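Local coordinates for protein beta-lactamase Rm3 (Uncultured bacterium, PDB 5IQK) that hydrolyses beta-lactam antibiotics as a zinc-dependent subclass B3 metallo-beta-lactamase, and so probably confers antibiotic resistance, at residues F20-V34 with W164-Y177. Numbering follows the deposited sequence.
Sequences FGNTYYVGMKGLSSV and WQSCDGPRCLNMVY
Phe20 lays its ring on Leu173 where the two sheets of the metallo-beta-lactamase alpha-beta/beta-alpha sandwich face each other, a type II' turn (Phe20 to Thr23) of one sheet meeting the hairpin 164-177 of the other. Leu173 CD1 sits 3.4 Å from the centroid of the Phe20 ring, nearly on its normal, a CH-pi contact. Asp168 OD2 lies over the opposite face, toward the rim, while the carbonyl oxygens of Ser166 and Arg171 meet the ring edge. With CG anti to the backbone N (chi1 -174°), the phenyl reaches across to the hairpin. Beside it, Asp168 OD2 accepts a weak hydrogen bond from Gly21 N.

Next comes a chain of hydrogen bonds between the sheets. Trp164 NE1 donates to Thr23 OG1 at 3.0 Å, almost straight (171°) and in the indole plane; Thr23 OG1 donates to Ser166 OG at 2.5 Å, and Ser166 OG in turn donates to Asn22 OD1 at 2.7 Å, approaching from above the amide plane. Each hydroxyl thus both gives and accepts, and Asn22 ND2 donates to Thr37 O, just past strand 34-36. Met175 CE meets Thr23 tip to tip, while Met175 CB lies over one face of the Trp164 indole, toward its rim.

Tyr177, its side chain about 8 Å from a bound zinc ion, presents a ring edge to Val34 CG2, 3.8 Å from CD1, and Tyr177 OH hydrogen-bonds to Asp46 OD2. On the side of the hairpin turned away from the turn 20-23, the Cys167-Cys172 disulfide ties the two strands, and a water accepts from Cys167 N at 2.6 Å while donating to Asn22 OD1.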
# COMPACT_ATOMS: atom_id res chain seq x y z
N PHE A 20 -11.05 -2.68 11.81
CA PHE A 20 -11.02 -3.40 13.08
C PHE A 20 -10.26 -2.58 14.10
O PHE A 20 -9.16 -2.12 13.84
CB PHE A 20 -10.37 -4.78 12.92
CG PHE A 20 -10.45 -5.62 14.15
CD1 PHE A 20 -9.37 -5.72 15.01
CD2 PHE A 20 -11.63 -6.28 14.47
CE1 PHE A 20 -9.45 -6.49 16.16
CE2 PHE A 20 -11.72 -7.05 15.63
CZ PHE A 20 -10.63 -7.15 16.47
N GLY A 21 -10.88 -2.38 15.27
CA GLY A 21 -10.26 -1.64 16.35
C GLY A 21 -9.82 -0.25 15.97
O GLY A 21 -10.62 0.57 15.53
N ASN A 22 -8.52 0.01 16.08
CA ASN A 22 -7.98 1.33 15.80
C ASN A 22 -7.51 1.48 14.35
O ASN A 22 -6.79 2.42 14.03
CB ASN A 22 -6.83 1.66 16.75
CG ASN A 22 -5.68 0.65 16.66
OD1 ASN A 22 -5.90 -0.54 16.46
ND2 ASN A 22 -4.46 1.14 16.78
N THR A 23 -7.90 0.54 13.49
CA THR A 23 -7.51 0.57 12.07
C THR A 23 -8.68 1.01 11.18
O THR A 23 -9.73 0.38 11.20
CB THR A 23 -7.01 -0.81 11.59
OG1 THR A 23 -5.87 -1.22 12.37
CG2 THR A 23 -6.62 -0.76 10.09
N TYR A 24 -8.48 2.08 10.41
CA TYR A 24 -9.55 2.63 9.57
C TYR A 24 -9.13 2.73 8.11
O TYR A 24 -7.95 2.96 7.83
CB TYR A 24 -9.95 4.02 10.02
CG TYR A 24 -10.42 4.09 11.45
CD1 TYR A 24 -11.77 4.16 11.74
CD2 TYR A 24 -9.51 4.09 12.51
CE1 TYR A 24 -12.22 4.23 13.06
CE2 TYR A 24 -9.96 4.16 13.81
CZ TYR A 24 -11.31 4.23 14.08
OH TYR A 24 -11.75 4.30 15.38
N TYR A 25 -10.09 2.62 7.20
CA TYR A 25 -9.85 2.89 5.77
C TYR A 25 -10.16 4.36 5.43
O TYR A 25 -11.25 4.85 5.73
CB TYR A 25 -10.71 1.98 4.90
CG TYR A 25 -10.35 2.03 3.42
CD1 TYR A 25 -9.30 1.28 2.92
CD2 TYR A 25 -11.05 2.85 2.55
CE1 TYR A 25 -8.96 1.31 1.57
CE2 TYR A 25 -10.72 2.89 1.17
CZ TYR A 25 -9.68 2.13 0.71
OH TYR A 25 -9.34 2.17 -0.62
N VAL A 26 -9.20 5.06 4.83
CA VAL A 26 -9.40 6.47 4.48
C VAL A 26 -9.03 6.76 3.02
O VAL A 26 -8.82 7.92 2.65
CB VAL A 26 -8.58 7.40 5.41
CG1 VAL A 26 -9.13 7.36 6.82
CG2 VAL A 26 -7.11 7.02 5.39
N GLY A 27 -8.98 5.70 2.22
CA GLY A 27 -8.59 5.81 0.82
C GLY A 27 -9.73 6.08 -0.15
O GLY A 27 -10.76 6.65 0.20
N MET A 28 -9.51 5.66 -1.40
CA MET A 28 -10.42 5.93 -2.51
C MET A 28 -10.95 4.61 -3.07
O MET A 28 -10.62 3.54 -2.57
CB MET A 28 -9.70 6.73 -3.62
CG MET A 28 -9.39 8.19 -3.29
SD MET A 28 -8.32 8.45 -1.84
CE MET A 28 -6.90 7.44 -2.25
N LYS A 29 -11.75 4.66 -4.13
CA LYS A 29 -12.34 3.45 -4.67
C LYS A 29 -11.29 2.48 -5.25
O LYS A 29 -11.50 1.27 -5.25
CB LYS A 29 -13.37 3.78 -5.75
CG LYS A 29 -14.42 2.70 -5.94
CD LYS A 29 -15.31 2.59 -4.72
CE LYS A 29 -16.36 3.70 -4.69
NZ LYS A 29 -17.20 3.66 -3.46
N GLY A 30 -10.19 3.01 -5.75
CA GLY A 30 -9.21 2.15 -6.42
C GLY A 30 -7.81 2.21 -5.85
O GLY A 30 -6.90 1.56 -6.39
N LEU A 31 -7.62 2.98 -4.77
CA LEU A 31 -6.31 3.17 -4.14
C LEU A 31 -6.46 3.22 -2.62
O LEU A 31 -7.20 4.06 -2.11
CB LEU A 31 -5.67 4.47 -4.63
CG LEU A 31 -5.42 4.59 -6.13
CD1 LEU A 31 -5.06 6.03 -6.48
CD2 LEU A 31 -4.32 3.63 -6.55
N SER A 32 -5.74 2.35 -1.90
CA SER A 32 -5.94 2.28 -0.45
C SER A 32 -5.12 3.32 0.30
O SER A 32 -4.06 3.74 -0.15
CB SER A 32 -5.59 0.88 0.07
OG SER A 32 -6.46 -0.10 -0.48
N SER A 33 -5.67 3.75 1.41
CA SER A 33 -4.95 4.50 2.42
C SER A 33 -5.54 4.06 3.75
O SER A 33 -6.75 3.89 3.85
CB SER A 33 -5.09 6.01 2.23
OG SER A 33 -4.32 6.71 3.21
N VAL A 34 -4.69 3.83 4.75
CA VAL A 34 -5.16 3.25 6.01
C VAL A 34 -4.65 4.08 7.19
O VAL A 34 -3.47 4.45 7.24
CB VAL A 34 -4.69 1.76 6.15
CG1 VAL A 34 -4.92 1.23 7.57
CG2 VAL A 34 -5.42 0.89 5.13
N TRP A 164 0.85 -5.15 11.65
CA TRP A 164 0.67 -4.65 13.00
C TRP A 164 -0.52 -5.38 13.61
O TRP A 164 -1.22 -6.11 12.92
CB TRP A 164 0.44 -3.14 12.99
CG TRP A 164 -0.85 -2.71 12.33
CD1 TRP A 164 -2.01 -2.36 12.95
CD2 TRP A 164 -1.10 -2.61 10.92
NE1 TRP A 164 -2.97 -2.04 12.02
CE2 TRP A 164 -2.44 -2.18 10.77
CE3 TRP A 164 -0.33 -2.83 9.78
CZ2 TRP A 164 -3.02 -1.97 9.53
CZ3 TRP A 164 -0.91 -2.62 8.53
CH2 TRP A 164 -2.23 -2.20 8.42
N GLN A 165 -0.76 -5.15 14.90
CA GLN A 165 -1.93 -5.71 15.55
C GLN A 165 -2.91 -4.62 15.93
O GLN A 165 -2.51 -3.52 16.29
CB GLN A 165 -1.55 -6.50 16.81
CG GLN A 165 -0.55 -7.61 16.59
CD GLN A 165 -0.57 -8.63 17.71
OE1 GLN A 165 -1.00 -8.35 18.83
NE2 GLN A 165 -0.10 -9.84 17.40
N SER A 166 -4.20 -4.93 15.83
CA SER A 166 -5.25 -4.04 16.30
C SER A 166 -6.16 -4.84 17.20
O SER A 166 -6.45 -6.00 16.93
CB SER A 166 -6.04 -3.43 15.14
OG SER A 166 -5.33 -2.34 14.58
N CYS A 167 -6.60 -4.21 18.29
CA CYS A 167 -7.42 -4.87 19.31
C CYS A 167 -8.76 -4.18 19.49
O CYS A 167 -8.85 -2.96 19.38
CB CYS A 167 -6.67 -4.92 20.64
SG CYS A 167 -5.08 -5.80 20.60
N ASP A 168 -9.77 -4.97 19.78
CA ASP A 168 -11.10 -4.44 20.08
C ASP A 168 -11.38 -4.98 21.47
O ASP A 168 -12.25 -5.78 21.68
CB ASP A 168 -12.18 -4.83 19.09
CG ASP A 168 -12.98 -3.60 18.56
OD1 ASP A 168 -13.58 -2.88 19.39
OD2 ASP A 168 -12.98 -3.36 17.31
N GLY A 169 -10.56 -4.53 22.40
CA GLY A 169 -10.58 -4.88 23.81
C GLY A 169 -9.65 -6.04 24.08
O GLY A 169 -8.43 -5.89 23.92
N PRO A 170 -10.19 -7.20 24.48
CA PRO A 170 -9.32 -8.36 24.73
C PRO A 170 -8.90 -9.11 23.46
O PRO A 170 -7.88 -9.80 23.50
CB PRO A 170 -10.18 -9.26 25.62
CG PRO A 170 -11.58 -8.81 25.42
CD PRO A 170 -11.54 -7.37 25.03
N ARG A 171 -9.63 -8.96 22.36
CA ARG A 171 -9.27 -9.72 21.15
C ARG A 171 -8.36 -8.90 20.24
O ARG A 171 -8.69 -7.77 19.85
CB ARG A 171 -10.55 -10.13 20.41
CG ARG A 171 -10.35 -10.84 19.09
CD ARG A 171 -11.68 -10.93 18.35
NE ARG A 171 -11.58 -11.67 17.09
CZ ARG A 171 -12.43 -11.54 16.08
NH1 ARG A 171 -13.45 -10.70 16.18
NH2 ARG A 171 -12.26 -12.25 14.97
N CYS A 172 -7.21 -9.47 19.90
CA CYS A 172 -6.27 -8.87 18.97
C CYS A 172 -6.29 -9.58 17.62
O CYS A 172 -6.40 -10.80 17.56
CB CYS A 172 -4.85 -8.88 19.54
SG CYS A 172 -4.65 -7.75 20.98
N LEU A 173 -6.19 -8.81 16.54
CA LEU A 173 -6.08 -9.43 15.24
C LEU A 173 -4.82 -8.96 14.54
O LEU A 173 -4.33 -7.86 14.80
CB LEU A 173 -7.31 -9.12 14.39
CG LEU A 173 -8.62 -9.76 14.85
CD1 LEU A 173 -9.73 -9.41 13.89
CD2 LEU A 173 -8.46 -11.26 14.99
N ASN A 174 -4.28 -9.82 13.67
CA ASN A 174 -3.12 -9.46 12.86
C ASN A 174 -3.55 -8.74 11.59
O ASN A 174 -4.30 -9.29 10.77
CB ASN A 174 -2.30 -10.70 12.53
CG ASN A 174 -1.79 -11.41 13.76
OD1 ASN A 174 -1.22 -10.78 14.65
ND2 ASN A 174 -2.02 -12.71 13.85
N MET A 175 -3.08 -7.51 11.44
CA MET A 175 -3.42 -6.68 10.29
C MET A 175 -2.29 -6.72 9.28
O MET A 175 -1.12 -6.75 9.65
CB MET A 175 -3.68 -5.24 10.71
CG MET A 175 -4.47 -5.11 12.00
SD MET A 175 -6.14 -5.80 11.92
CE MET A 175 -6.96 -4.52 10.96
N VAL A 176 -2.66 -6.71 8.01
CA VAL A 176 -1.68 -6.74 6.94
C VAL A 176 -2.05 -5.72 5.89
O VAL A 176 -3.18 -5.73 5.40
CB VAL A 176 -1.58 -8.14 6.29
CG1 VAL A 176 -0.57 -8.11 5.12
CG2 VAL A 176 -1.16 -9.20 7.32
N TYR A 177 -1.11 -4.84 5.55
CA TYR A 177 -1.24 -3.98 4.39
C TYR A 177 -0.28 -4.54 3.35
O TYR A 177 0.93 -4.42 3.52
CB TYR A 177 -0.89 -2.52 4.72
CG TYR A 177 -1.20 -1.53 3.61
CD1 TYR A 177 -2.40 -0.82 3.60
CD2 TYR A 177 -0.31 -1.32 2.55
CE1 TYR A 177 -2.69 0.08 2.59
CE2 TYR A 177 -0.61 -0.43 1.53
CZ TYR A 177 -1.79 0.27 1.56
OH TYR A 177 -2.08 1.16 0.56
O HOH W 1 -5.50 -2.10 19.24